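Local coordinates for protein choline kinase (PDB 3MES) that probably phosphorylates choline, and perhaps ethanolamine, using ATP and magnesium, at residues B[169-174]-B[331-336]; B[194-199]-B[245-250]; B[236-241]-B[360-365]; B[365-370]-B[396-401]. All coordinates share one frame; numbering follows the deposited sequence.

Contact 1: residues B[169-174]-B[331-336]; sequences VEVAKN and KLFISV
The helical segments 169-174 and 331-336 run in roughly the same direction, their axes 8.3 Å apart at closest approach and crossing at -36°, with the backbones nearest at Val169 and Phe333, whose CA atoms are 5.3 Å apart. No hydrogen bond links the two, and the contact is made by small apolar side chains and one aromatic ring. Ala172 turns its methyl group onto one face of the Phe333 ring, lying over the ring centre in a CH-pi contact; the modelled spacing there is too short to be taken literally. The ring gets there because Phe333 CG stands anti to the backbone N (chi1 -180°), which swings the phenyl group across to helix 165-179. At the ring edge, near its plane, comes the methyl Val171 CG2, 4.1 Å from Phe333 CE1. This helix pair belongs to the helical part of the kinase fold, and the ring also meets Phe302 edge-to-face and touches Tyr301, both on helix 294-303. One turn further along, Val336 points at helix 165-179 and offers its two methyls to different partners. Val336 CG2 meets Val169 CG1 at 3.6 Å, the two side chains crossing at about a right angle, while Val336 CG1 lies 3.5 Å from the carbonyl oxygen Val169 O and 4.2 Å from Lys173 CB. The contact also borders the dimer interface: Val169 packs on Val169 of the second subunit and Leu332 on Leu332 of that subunit, and Val336 touches His166 of the second subunit.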
loop_
_atom_site.group_PDB
_atom_site.type_symbol
_atom_site.label_atom_id
_atom_site.label_comp_id
_atom_site.label_asym_id
_atom_site.label_seq_id
_atom_site.Cartn_x
_atom_site.Cartn_y
_atom_site.Cartn_z
ATOM N N VAL B 169 1.114 -0.765 -7.986
ATOM C CA VAL B 169 -0.215 -0.388 -7.514
ATOM C C VAL B 169 -0.219 0.413 -6.210
ATOM O O VAL B 169 -1.173 1.144 -5.940
ATOM C CB VAL B 169 -1.142 -1.610 -7.370
ATOM C CG1 VAL B 169 -1.415 -2.228 -8.736
ATOM C CG2 VAL B 169 -0.536 -2.632 -6.413
ATOM N N GLU B 170 0.828 0.284 -5.400
ATOM C CA GLU B 170 0.904 1.092 -4.184
ATOM C C GLU B 170 1.191 2.556 -4.506
ATOM O O GLU B 170 0.626 3.457 -3.887
ATOM C CB GLU B 170 1.942 0.564 -3.191
ATOM C CG GLU B 170 2.150 1.519 -2.018
ATOM C CD GLU B 170 2.820 0.875 -0.821
ATOM O OE1 GLU B 170 3.434 -0.202 -0.977
ATOM O OE2 GLU B 170 2.731 1.452 0.282
ATOM N N VAL B 171 2.065 2.791 -5.477
ATOM C CA VAL B 171 2.345 4.154 -5.911
ATOM C C VAL B 171 1.105 4.798 -6.530
ATOM O O VAL B 171 0.784 5.949 -6.234
ATOM C CB VAL B 171 3.536 4.217 -6.890
ATOM C CG1 VAL B 171 3.623 2.941 -7.706
ATOM C CG2 VAL B 171 3.429 5.445 -7.790
ATOM N N ALA B 172 0.401 4.048 -7.378
ATOM C CA ALA B 172 -0.826 4.546 -7.998
ATOM C C ALA B 172 -1.843 4.934 -6.935
ATOM O O ALA B 172 -2.614 5.876 -7.112
ATOM C CB ALA B 172 -1.416 3.505 -8.953
ATOM N N LYS B 173 -1.838 4.205 -5.825
ATOM C CA LYS B 173 -2.740 4.495 -4.716
ATOM C C LYS B 173 -2.341 5.792 -4.020
ATOM O O LYS B 173 -3.195 6.608 -3.671
ATOM C CB LYS B 173 -2.735 3.348 -3.703
ATOM C CG LYS B 173 -3.728 3.538 -2.567
ATOM C CD LYS B 173 -3.124 3.131 -1.241
ATOM C CE LYS B 173 -1.913 3.986 -0.922
ATOM N NZ LYS B 173 -1.296 3.613 0.380
ATOM N N ASN B 174 -1.037 5.968 -3.817
ATOM C CA ASN B 174 -0.499 7.170 -3.185
ATOM C C ASN B 174 -0.680 8.408 -4.055
ATOM O O ASN B 174 -1.090 9.460 -3.570
ATOM C CB ASN B 174 0.983 6.980 -2.850
ATOM C CG ASN B 174 1.213 5.878 -1.841
ATOM O OD1 ASN B 174 2.273 5.252 -1.815
ATOM N ND2 ASN B 174 0.214 5.631 -1.000
ATOM N N LYS B 331 -2.733 -0.533 -17.121
ATOM C CA LYS B 331 -4.162 -0.638 -16.810
ATOM C C LYS B 331 -4.435 -1.004 -15.354
ATOM O O LYS B 331 -5.419 -0.555 -14.769
ATOM C CB LYS B 331 -4.841 -1.651 -17.732
ATOM C CG LYS B 331 -4.834 -1.242 -19.184
ATOM C CD LYS B 331 -5.881 -2.006 -19.975
ATOM C CE LYS B 331 -5.918 -1.528 -21.417
ATOM N NZ LYS B 331 -7.069 -2.100 -22.172
ATOM N N LEU B 332 -3.576 -1.835 -14.775
ATOM C CA LEU B 332 -3.683 -2.150 -13.357
ATOM C C LEU B 332 -3.440 -0.888 -12.536
ATOM O O LEU B 332 -4.174 -0.594 -11.592
ATOM C CB LEU B 332 -2.689 -3.243 -12.968
ATOM C CG LEU B 332 -2.944 -4.603 -13.618
ATOM C CD1 LEU B 332 -1.840 -5.591 -13.261
ATOM C CD2 LEU B 332 -4.310 -5.141 -13.209
ATOM N N PHE B 333 -2.412 -0.137 -12.908
ATOM C CA PHE B 333 -2.104 1.111 -12.225
ATOM C C PHE B 333 -3.319 2.024 -12.247
ATOM O O PHE B 333 -3.760 2.526 -11.210
ATOM C CB PHE B 333 -0.920 1.806 -12.894
ATOM C CG PHE B 333 -0.533 3.106 -12.245
ATOM C CD1 PHE B 333 0.534 3.165 -11.366
ATOM C CD2 PHE B 333 -1.237 4.268 -12.515
ATOM C CE1 PHE B 333 0.896 4.359 -10.770
ATOM C CE2 PHE B 333 -0.881 5.465 -11.921
ATOM C CZ PHE B 333 0.186 5.511 -11.049
ATOM N N ILE B 334 -3.870 2.221 -13.439
ATOM C CA ILE B 334 -4.950 3.174 -13.633
ATOM C C ILE B 334 -6.248 2.734 -12.966
ATOM O O ILE B 334 -7.043 3.569 -12.535
ATOM C CB ILE B 334 -5.174 3.461 -15.129
ATOM C CG1 ILE B 334 -3.981 4.246 -15.683
ATOM C CG2 ILE B 334 -6.472 4.230 -15.337
ATOM C CD1 ILE B 334 -3.972 4.359 -17.193
ATOM N N SER B 335 -6.457 1.424 -12.878
ATOM C CA SER B 335 -7.626 0.888 -12.192
ATOM C C SER B 335 -7.557 1.184 -10.700
ATOM O O SER B 335 -8.556 1.558 -10.081
ATOM C CB SER B 335 -7.738 -0.621 -12.416
ATOM O OG SER B 335 -7.889 -0.913 -13.791
ATOM N N VAL B 336 -6.374 1.007 -10.124
ATOM C CA VAL B 336 -6.171 1.273 -8.705
ATOM C C VAL B 336 -6.242 2.770 -8.432
ATOM O O VAL B 336 -6.817 3.205 -7.434
ATOM C CB VAL B 336 -4.815 0.730 -8.216
ATOM C CG1 VAL B 336 -4.587 1.106 -6.759
ATOM C CG2 VAL B 336 -4.747 -0.777 -8.404
#

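Contact 2: residues B[194-199]-B[245-250]; sequences KEPILF and FSMERA
Ser246 OG takes the backbone N-H of Arg249 in a short, nearly straight hydrogen bond, 2.7 Å from Arg249 N with an N-H...O angle of 170°, and so caps the N-terminus of helix 247-254. On either side of Ser246 in sequence, Phe245 and Met247 reach toward segment 194-199. Phe245 carries most of the contact: its CG is anti to the backbone N (chi1 168°), which sends the far edge of the ring to Pro196, while its base lies against Phe199. Pro196 comes from the opposite direction and brings its ring carbon CG to 3.2 Å from Phe245 CE1, a tight approach, with Pro196 CD 3.7 Å from Phe245 CZ. At the base of the same side chain, Phe199 CE2 touches Phe245 CB at 3.9 Å. The two phenyl rings meet obliquely, their planes 60° apart and their centroids 5.9 Å from each other. The pairing joins two helix beginnings within the helical part of the kinase fold: the loop leading into helix 198-214 lies against the capped start of helix 247-254. Leu198 sets its CG over the centre of one face of the Phe199 ring, 3.7 Å above the plane. Met247, bent at both chi2 and chi3, folds its thioether end back toward the loop, where Met247 CE lies 4.3 Å from Pro196 CD; its still closer approach to Glu195 is doubtful. The carboxylate of Glu195 is held by a salt bridge to Lys200. Leu262 of strand 262-265 touches both Pro196 and Met247.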
loop_
_atom_site.group_PDB
_atom_site.type_symbol
_atom_site.label_atom_id
_atom_site.label_comp_id
_atom_site.label_asym_id
_atom_site.label_seq_id
_atom_site.Cartn_x
_atom_site.Cartn_y
_atom_site.Cartn_z
ATOM N N LYS B 194 -4.927 27.440 -10.037
ATOM C CA LYS B 194 -5.890 26.402 -10.385
ATOM C C LYS B 194 -5.711 25.908 -11.823
ATOM O O LYS B 194 -6.418 25.003 -12.267
ATOM C CB LYS B 194 -7.320 26.904 -10.170
ATOM C CG LYS B 194 -7.661 27.201 -8.715
ATOM C CD LYS B 194 -9.097 27.682 -8.569
ATOM C CE LYS B 194 -9.520 27.745 -7.108
ATOM N NZ LYS B 194 -8.755 28.770 -6.341
ATOM N N GLU B 195 -4.764 26.501 -12.543
ATOM C CA GLU B 195 -4.487 26.094 -13.920
ATOM C C GLU B 195 -3.335 25.099 -13.984
ATOM O O GLU B 195 -2.389 25.188 -13.204
ATOM C CB GLU B 195 -4.170 27.310 -14.794
ATOM C CG GLU B 195 -5.344 28.253 -15.001
ATOM C CD GLU B 195 -5.059 29.325 -16.040
ATOM O OE1 GLU B 195 -3.869 29.574 -16.338
ATOM O OE2 GLU B 195 -6.027 29.917 -16.560
ATOM N N PRO B 196 -3.410 24.149 -14.931
ATOM C CA PRO B 196 -2.348 23.169 -15.118
ATOM C C PRO B 196 -1.033 23.869 -15.443
ATOM O O PRO B 196 -1.034 24.957 -16.016
ATOM C CB PRO B 196 -2.831 22.350 -16.318
ATOM C CG PRO B 196 -3.806 23.228 -17.023
ATOM C CD PRO B 196 -4.470 24.022 -15.944
ATOM N N ILE B 197 0.081 23.243 -15.083
ATOM C CA ILE B 197 1.382 23.878 -15.225
ATOM C C ILE B 197 2.162 23.361 -16.433
ATOM O O ILE B 197 3.180 23.938 -16.815
ATOM C CB ILE B 197 2.228 23.666 -13.956
ATOM C CG1 ILE B 197 3.410 24.636 -13.928
ATOM C CG2 ILE B 197 2.687 22.214 -13.860
ATOM C CD1 ILE B 197 4.156 24.641 -12.617
ATOM N N LEU B 198 1.671 22.284 -17.037
ATOM C CA LEU B 198 2.438 21.562 -18.050
ATOM C C LEU B 198 2.971 22.442 -19.179
ATOM O O LEU B 198 4.124 22.302 -19.586
ATOM C CB LEU B 198 1.639 20.381 -18.614
ATOM C CG LEU B 198 0.425 20.650 -19.502
ATOM C CD1 LEU B 198 0.000 19.367 -20.194
ATOM C CD2 LEU B 198 -0.725 21.241 -18.702
ATOM N N PHE B 199 2.137 23.348 -19.682
ATOM C CA PHE B 199 2.547 24.224 -20.776
ATOM C C PHE B 199 3.402 25.394 -20.296
ATOM O O PHE B 199 4.477 25.644 -20.837
ATOM C CB PHE B 199 1.332 24.723 -21.552
ATOM C CG PHE B 199 0.498 23.619 -22.133
ATOM C CD1 PHE B 199 1.032 22.755 -23.075
ATOM C CD2 PHE B 199 -0.817 23.442 -21.740
ATOM C CE1 PHE B 199 0.270 21.736 -23.613
ATOM C CE2 PHE B 199 -1.585 22.426 -22.277
ATOM C CZ PHE B 199 -1.040 21.572 -23.214
ATOM N N PHE B 245 -4.889 25.429 -25.609
ATOM C CA PHE B 245 -5.346 25.285 -24.233
ATOM C C PHE B 245 -6.226 26.426 -23.750
ATOM O O PHE B 245 -5.901 27.601 -23.920
ATOM C CB PHE B 245 -4.178 25.124 -23.261
ATOM C CG PHE B 245 -4.585 25.262 -21.822
ATOM C CD1 PHE B 245 -4.838 24.141 -21.047
ATOM C CD2 PHE B 245 -4.747 26.514 -21.252
ATOM C CE1 PHE B 245 -5.225 24.268 -19.725
ATOM C CE2 PHE B 245 -5.136 26.649 -19.932
ATOM C CZ PHE B 245 -5.375 25.525 -19.167
ATOM N N SER B 246 -7.344 26.057 -23.139
ATOM C CA SER B 246 -8.178 26.985 -22.394
ATOM C C SER B 246 -8.747 26.210 -21.215
ATOM O O SER B 246 -8.765 24.979 -21.232
ATOM C CB SER B 246 -9.304 27.535 -23.271
ATOM O OG SER B 246 -10.193 26.507 -23.667
ATOM N N MET B 247 -9.195 26.918 -20.186
ATOM C CA MET B 247 -9.817 26.255 -19.050
ATOM C C MET B 247 -11.126 25.646 -19.523
ATOM O O MET B 247 -11.659 24.720 -18.913
ATOM C CB MET B 247 -10.074 27.245 -17.918
ATOM C CG MET B 247 -9.994 26.621 -16.537
ATOM S SD MET B 247 -8.396 25.822 -16.272
ATOM C CE MET B 247 -7.288 27.112 -16.828
ATOM N N GLU B 248 -11.629 26.184 -20.627
ATOM C CA GLU B 248 -12.842 25.699 -21.263
ATOM C C GLU B 248 -12.568 24.340 -21.896
ATOM O O GLU B 248 -13.215 23.346 -21.570
ATOM C CB GLU B 248 -13.281 26.701 -22.334
ATOM C CG GLU B 248 -14.756 26.665 -22.692
ATOM C CD GLU B 248 -15.183 27.904 -23.457
ATOM O OE1 GLU B 248 -14.805 29.023 -23.042
ATOM O OE2 GLU B 248 -15.896 27.765 -24.474
ATOM N N ARG B 249 -11.592 24.312 -22.799
ATOM C CA ARG B 249 -11.161 23.084 -23.450
ATOM C C ARG B 249 -10.812 22.037 -22.398
ATOM O O ARG B 249 -11.035 20.842 -22.595
ATOM C CB ARG B 249 -9.932 23.366 -24.314
ATOM C CG ARG B 249 -9.668 22.367 -25.436
ATOM C CD ARG B 249 -10.339 21.027 -25.198
ATOM N NE ARG B 249 -11.510 20.848 -26.052
ATOM C CZ ARG B 249 -11.475 20.280 -27.255
ATOM N NH1 ARG B 249 -10.329 19.830 -27.746
ATOM N NH2 ARG B 249 -12.586 20.158 -27.966
ATOM N N ALA B 250 -10.265 22.498 -21.277
ATOM C CA ALA B 250 -9.829 21.611 -20.200
ATOM C C ALA B 250 -10.993 20.900 -19.515
ATOM O O ALA B 250 -10.937 19.694 -19.277
ATOM C CB ALA B 250 -9.005 22.382 -19.179
#

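Contact 3: residues B[236-241]-B[360-365]; sequences EELIMG and VEVFTL
Leu238 and Ile239, neighbours on the short helix 235-239, each send their branches to two different residues of segment 360-365. Leu238 has CG anti to its backbone nitrogen (chi1 -180°), which brings the fork to the other segment, where its two methyls part company. Leu238 CD2 meets Val362 CG1 at 3.6 Å, these side chains sliding past each other in opposite directions, whereas Leu238 CD1 touches Leu365 CD1 at 3.7 Å with the two leucines crossing at about a right angle. Val362 CG1, the methyl that stands anti to the backbone N (chi1 161°), touches both residues of the short helix, since Ile239 CG1 approaches it to 4.0 Å as well. The other branch of Ile239 turns to the aromatic partner: its CG2 is 4.0 Å from Phe363 CE1 and 4.1 Å from Phe363 CZ, meeting the ring obliquely. No hydrogen bond passes between the segments. Within the second, Thr364 OG1 donates to Glu361 O at 2.5 Å, a very short bond at the break between helices 351-362 and 364-376. The contact thus sets the end of helix 235-239 against this junction. Phe363 also packs on Ala296 and Ala299 of helix 294-303 and meets Phe260, Leu365 packs on Tyr402 and Lys405 of helix 391-411, and Phe199 of helix 198-214 touches Ile239.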
loop_
_atom_site.group_PDB
_atom_site.type_symbol
_atom_site.label_atom_id
_atom_site.label_comp_id
_atom_site.label_asym_id
_atom_site.label_seq_id
_atom_site.Cartn_x
_atom_site.Cartn_y
_atom_site.Cartn_z
ATOM N N GLU B 236 0.420 22.068 -27.721
ATOM C CA GLU B 236 -0.903 22.288 -27.143
ATOM C C GLU B 236 -2.005 21.619 -27.966
ATOM O O GLU B 236 -2.832 20.885 -27.426
ATOM C CB GLU B 236 -1.180 23.785 -26.964
ATOM C CG GLU B 236 -0.310 24.443 -25.898
ATOM C CD GLU B 236 -0.726 25.873 -25.581
ATOM O OE1 GLU B 236 -1.861 26.265 -25.928
ATOM O OE2 GLU B 236 0.086 26.606 -24.973
ATOM N N GLU B 237 -2.014 21.868 -29.270
ATOM C CA GLU B 237 -2.984 21.228 -30.154
ATOM C C GLU B 237 -2.942 19.713 -29.983
ATOM O O GLU B 237 -3.975 19.045 -30.009
ATOM C CB GLU B 237 -2.718 21.596 -31.617
ATOM C CG GLU B 237 -3.008 23.050 -31.967
ATOM C CD GLU B 237 -2.014 24.014 -31.344
ATOM O OE1 GLU B 237 -1.147 23.560 -30.567
ATOM O OE2 GLU B 237 -2.101 25.229 -31.631
ATOM N N LEU B 238 -1.737 19.180 -29.801
ATOM C CA LEU B 238 -1.545 17.741 -29.665
ATOM C C LEU B 238 -2.190 17.183 -28.395
ATOM O O LEU B 238 -2.882 16.165 -28.440
ATOM C CB LEU B 238 -0.053 17.402 -29.696
ATOM C CG LEU B 238 0.320 15.926 -29.566
ATOM C CD1 LEU B 238 1.759 15.701 -30.001
ATOM C CD2 LEU B 238 0.097 15.438 -28.142
ATOM N N ILE B 239 -1.965 17.852 -27.269
ATOM C CA ILE B 239 -2.525 17.414 -25.993
ATOM C C ILE B 239 -4.016 17.722 -25.872
ATOM O O ILE B 239 -4.759 16.978 -25.236
ATOM C CB ILE B 239 -1.786 18.054 -24.800
ATOM C CG1 ILE B 239 -0.494 17.292 -24.494
ATOM C CG2 ILE B 239 -2.680 18.062 -23.571
ATOM C CD1 ILE B 239 0.490 17.264 -25.638
ATOM N N MET B 240 -4.447 18.825 -26.480
ATOM C CA MET B 240 -5.843 19.251 -26.398
ATOM C C MET B 240 -6.684 18.806 -27.596
ATOM O O MET B 240 -7.826 19.236 -27.752
ATOM C CB MET B 240 -5.934 20.768 -26.231
ATOM C CG MET B 240 -6.369 21.221 -24.849
ATOM S SD MET B 240 -5.292 20.684 -23.506
ATOM C CE MET B 240 -6.299 21.131 -22.099
ATOM N N GLY B 241 -6.116 17.948 -28.435
ATOM C CA GLY B 241 -6.843 17.401 -29.577
ATOM C C GLY B 241 -7.277 18.422 -30.616
ATOM O O GLY B 241 -8.469 18.580 -30.876
ATOM N N VAL B 360 -3.621 8.664 -21.414
ATOM C CA VAL B 360 -2.426 8.933 -20.621
ATOM C C VAL B 360 -1.160 8.814 -21.461
ATOM O O VAL B 360 -0.150 9.456 -21.171
ATOM C CB VAL B 360 -2.316 7.973 -19.418
ATOM C CG1 VAL B 360 -0.933 8.056 -18.801
ATOM C CG2 VAL B 360 -3.384 8.286 -18.389
ATOM N N GLU B 361 -1.218 7.984 -22.497
ATOM C CA GLU B 361 -0.074 7.790 -23.387
ATOM C C GLU B 361 0.360 9.103 -24.031
ATOM O O GLU B 361 1.547 9.343 -24.239
ATOM C CB GLU B 361 -0.397 6.755 -24.465
ATOM C CG GLU B 361 -0.340 5.319 -23.974
ATOM C CD GLU B 361 1.045 4.932 -23.491
ATOM O OE1 GLU B 361 1.257 4.896 -22.261
ATOM O OE2 GLU B 361 1.926 4.675 -24.340
ATOM N N VAL B 362 -0.613 9.950 -24.347
ATOM C CA VAL B 362 -0.332 11.233 -24.979
ATOM C C VAL B 362 0.582 12.091 -24.110
ATOM O O VAL B 362 1.516 12.716 -24.604
ATOM C CB VAL B 362 -1.632 12.010 -25.266
ATOM C CG1 VAL B 362 -1.334 13.489 -25.479
ATOM C CG2 VAL B 362 -2.355 11.414 -26.466
ATOM N N PHE B 363 0.308 12.112 -22.809
ATOM C CA PHE B 363 1.068 12.936 -21.878
ATOM C C PHE B 363 2.518 12.486 -21.711
ATOM O O PHE B 363 3.300 13.154 -21.035
ATOM C CB PHE B 363 0.375 12.979 -20.513
ATOM C CG PHE B 363 -0.866 13.823 -20.491
ATOM C CD1 PHE B 363 -0.784 15.191 -20.280
ATOM C CD2 PHE B 363 -2.114 13.252 -20.678
ATOM C CE1 PHE B 363 -1.924 15.974 -20.260
ATOM C CE2 PHE B 363 -3.258 14.030 -20.657
ATOM C CZ PHE B 363 -3.164 15.391 -20.447
ATOM N N THR B 364 2.878 11.356 -22.319
ATOM C CA THR B 364 4.248 10.857 -22.224
ATOM C C THR B 364 5.216 11.805 -22.923
ATOM O O THR B 364 6.382 11.922 -22.534
ATOM C CB THR B 364 4.400 9.443 -22.834
ATOM O OG1 THR B 364 4.004 9.462 -24.211
ATOM C CG2 THR B 364 3.551 8.433 -22.079
ATOM N N LEU B 365 4.726 12.477 -23.961
ATOM C CA LEU B 365 5.544 13.410 -24.718
ATOM C C LEU B 365 5.833 14.658 -23.890
ATOM O O LEU B 365 6.907 15.251 -23.994
ATOM C CB LEU B 365 4.857 13.786 -26.034
ATOM C CG LEU B 365 4.412 12.633 -26.945
ATOM C CD1 LEU B 365 3.656 13.167 -28.147
ATOM C CD2 LEU B 365 5.596 11.782 -27.391
#

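Contact 4: residues B[365-370]-B[396-401]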
loop_
_atom_site.group_PDB
_atom_site.type_symbol
_atom_site.label_atom_id
_atom_site.label_comp_id
_atom_site.label_asym_id
_atom_site.label_seq_id
_atom_site.Cartn_x
_atom_site.Cartn_y
_atom_site.Cartn_z
ATOM N N LEU B 365 4.726 12.477 -23.961
ATOM C CA LEU B 365 5.544 13.410 -24.718
ATOM C C LEU B 365 5.833 14.658 -23.890
ATOM O O LEU B 365 6.907 15.251 -23.994
ATOM C CB LEU B 365 4.857 13.786 -26.034
ATOM C CG LEU B 365 4.412 12.633 -26.945
ATOM C CD1 LEU B 365 3.656 13.167 -28.147
ATOM C CD2 LEU B 365 5.596 11.782 -27.391
ATOM N N ILE B 366 4.870 15.051 -23.063
ATOM C CA ILE B 366 5.057 16.196 -22.181
ATOM C C ILE B 366 6.252 15.963 -21.260
ATOM O O ILE B 366 7.030 16.877 -20.994
ATOM C CB ILE B 366 3.797 16.476 -21.338
ATOM C CG1 ILE B 366 2.611 16.803 -22.248
ATOM C CG2 ILE B 366 4.045 17.622 -20.368
ATOM C CD1 ILE B 366 2.748 18.111 -22.998
ATOM N N SER B 367 6.397 14.725 -20.797
ATOM C CA SER B 367 7.475 14.346 -19.888
ATOM C C SER B 367 8.848 14.405 -20.556
ATOM O O SER B 367 9.790 14.981 -20.005
ATOM C CB SER B 367 7.222 12.945 -19.325
ATOM O OG SER B 367 8.293 12.520 -18.499
ATOM N N HIS B 368 8.958 13.812 -21.743
ATOM C CA HIS B 368 10.224 13.793 -22.477
ATOM C C HIS B 368 10.702 15.194 -22.842
ATOM O O HIS B 368 11.899 15.475 -22.823
ATOM C CB HIS B 368 10.108 12.952 -23.752
ATOM C CG HIS B 368 9.966 11.484 -23.500
ATOM N ND1 HIS B 368 10.816 10.783 -22.671
ATOM C CD2 HIS B 368 9.086 10.578 -23.988
ATOM C CE1 HIS B 368 10.457 9.513 -22.649
ATOM N NE2 HIS B 368 9.411 9.361 -23.441
ATOM N N ILE B 369 9.769 16.069 -23.192
ATOM C CA ILE B 369 10.127 17.427 -23.577
ATOM C C ILE B 369 10.472 18.276 -22.358
ATOM O O ILE B 369 11.449 19.020 -22.365
ATOM C CB ILE B 369 9.004 18.104 -24.382
ATOM C CG1 ILE B 369 9.113 17.717 -25.860
ATOM C CG2 ILE B 369 9.075 19.617 -24.228
ATOM C CD1 ILE B 369 8.075 18.372 -26.745
ATOM N N THR B 370 9.664 18.152 -21.312
ATOM C CA THR B 370 9.872 18.917 -20.092
ATOM C C THR B 370 11.257 18.660 -19.505
ATOM O O THR B 370 12.049 19.580 -19.321
ATOM C CB THR B 370 8.799 18.581 -19.033
ATOM O OG1 THR B 370 7.496 18.864 -19.562
ATOM C CG2 THR B 370 9.021 19.395 -17.768
ATOM N N ASN B 396 19.506 14.885 -24.755
ATOM C CA ASN B 396 19.506 14.236 -26.061
ATOM C C ASN B 396 18.637 12.988 -26.047
ATOM O O ASN B 396 17.930 12.697 -27.010
ATOM C CB ASN B 396 20.931 13.851 -26.466
ATOM C CG ASN B 396 21.745 15.034 -26.943
ATOM O OD1 ASN B 396 22.963 14.941 -27.090
ATOM N ND2 ASN B 396 21.075 16.153 -27.192
ATOM N N THR B 397 18.696 12.256 -24.943
ATOM C CA THR B 397 17.947 11.015 -24.812
ATOM C C THR B 397 16.445 11.273 -24.715
ATOM O O THR B 397 15.659 10.678 -25.455
ATOM C CB THR B 397 18.431 10.193 -23.603
ATOM O OG1 THR B 397 19.841 9.967 -23.720
ATOM C CG2 THR B 397 17.715 8.853 -23.542
ATOM N N ARG B 398 16.049 12.166 -23.812
ATOM C CA ARG B 398 14.635 12.492 -23.653
ATOM C C ARG B 398 14.045 12.999 -24.968
ATOM O O ARG B 398 12.927 12.633 -25.336
ATOM C CB ARG B 398 14.418 13.519 -22.539
ATOM C CG ARG B 398 14.925 13.089 -21.169
ATOM C CD ARG B 398 14.451 11.689 -20.788
ATOM N NE ARG B 398 12.998 11.539 -20.844
ATOM C CZ ARG B 398 12.182 11.702 -19.807
ATOM N NH1 ARG B 398 12.666 12.035 -18.617
ATOM N NH2 ARG B 398 10.874 11.535 -19.962
ATOM N N PHE B 399 14.799 13.841 -25.670
ATOM C CA PHE B 399 14.356 14.353 -26.963
ATOM C C PHE B 399 14.224 13.211 -27.964
ATOM O O PHE B 399 13.186 13.049 -28.600
ATOM C CB PHE B 399 15.314 15.421 -27.500
ATOM C CG PHE B 399 15.322 16.695 -26.698
ATOM C CD1 PHE B 399 14.226 17.053 -25.929
ATOM C CD2 PHE B 399 16.413 17.545 -26.733
ATOM C CE1 PHE B 399 14.228 18.224 -25.195
ATOM C CE2 PHE B 399 16.421 18.718 -26.005
ATOM C CZ PHE B 399 15.325 19.059 -25.235
ATOM N N THR B 400 15.283 12.421 -28.098
ATOM C CA THR B 400 15.248 11.241 -28.949
ATOM C C THR B 400 13.974 10.444 -28.684
ATOM O O THR B 400 13.239 10.103 -29.610
ATOM C CB THR B 400 16.472 10.333 -28.703
ATOM O OG1 THR B 400 17.669 11.026 -29.076
ATOM C CG2 THR B 400 16.363 9.051 -29.515
ATOM N N HIS B 401 13.714 10.159 -27.413
ATOM C CA HIS B 401 12.570 9.335 -27.037
ATOM C C HIS B 401 11.235 10.009 -27.335
ATOM O O HIS B 401 10.235 9.331 -27.573
ATOM C CB HIS B 401 12.650 8.921 -25.564
ATOM C CG HIS B 401 13.698 7.888 -25.285
ATOM N ND1 HIS B 401 14.261 7.714 -24.039
ATOM C CD2 HIS B 401 14.294 6.982 -26.096
ATOM C CE1 HIS B 401 15.152 6.740 -24.092
ATOM N NE2 HIS B 401 15.192 6.280 -25.330
#
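The imidazole of His368 has His401 CB over one face, 3.7 Å above the ring plane and offset toward the rim, and Arg398 NE at its edge. The edge contact is a hydrogen bond, Arg398 NE to His368 ND1 at 2.9 Å, which lies almost exactly in both the ring and guanidinium planes although those planes stand 87° apart; the bond is somewhat bent, at 144°. Accepting through ND1 is consistent with a histidine whose ring proton sits on NE2. Arg398 reaches this position by bending at both chi2 and chi3, so that its chain curls back against helix 364-376. Its NH2 donates to Ser367 OG at 3.1 Å, the hydroxyl oxygen lying slightly out of the guanidinium plane; Ser367 OG also bonds to Asn300, and Arg398 NH1 to Tyr394. Several bonds thus fix the rotation of the buried guanidinium. The His401 ring turns its edge toward the His368 face in an offset edge-to-face pair, the centroids 5.8 Å apart, and bonds through ND1 to Tyr307. Phe399 brings CE1 to 4.0 Å from Ile369 O. The helices cross nearly antiparallel, at -152°, with axes 8.0 Å apart. This polar layer borders the decamethonium pocket, probably the region where choline binds: the side chain of Arg398 comes within about 4 Å of the bound decamethonium, and its partner Tyr394 lines that ligand's pocket, while Tyr307, held by His401, is part of a magnesium site.

How the contacts relate
All four contacts lie in the helical part of the kinase. Contacts 2, 3 and 4 form a connected group: the centres of contacts 2 and 3 are 12 Å apart, those of 3 and 4 are 13 Å apart, and contacts 3 and 4 share Leu365 on helix 364-376. Ile239 of contact 3 packs on Ile366 of contact 4, while Glu236 probably bonds to the backbone of Phe245 in contact 2. Contact 1, beside the dimer interface, has its centre 21 to 25 Å from theirs, yet touches the group through Ile334 on Val360. Along the chain, contact 2 nests within contact 1, contact 3 crosses both, and contact 4 follows last, nearest the ligand pocket.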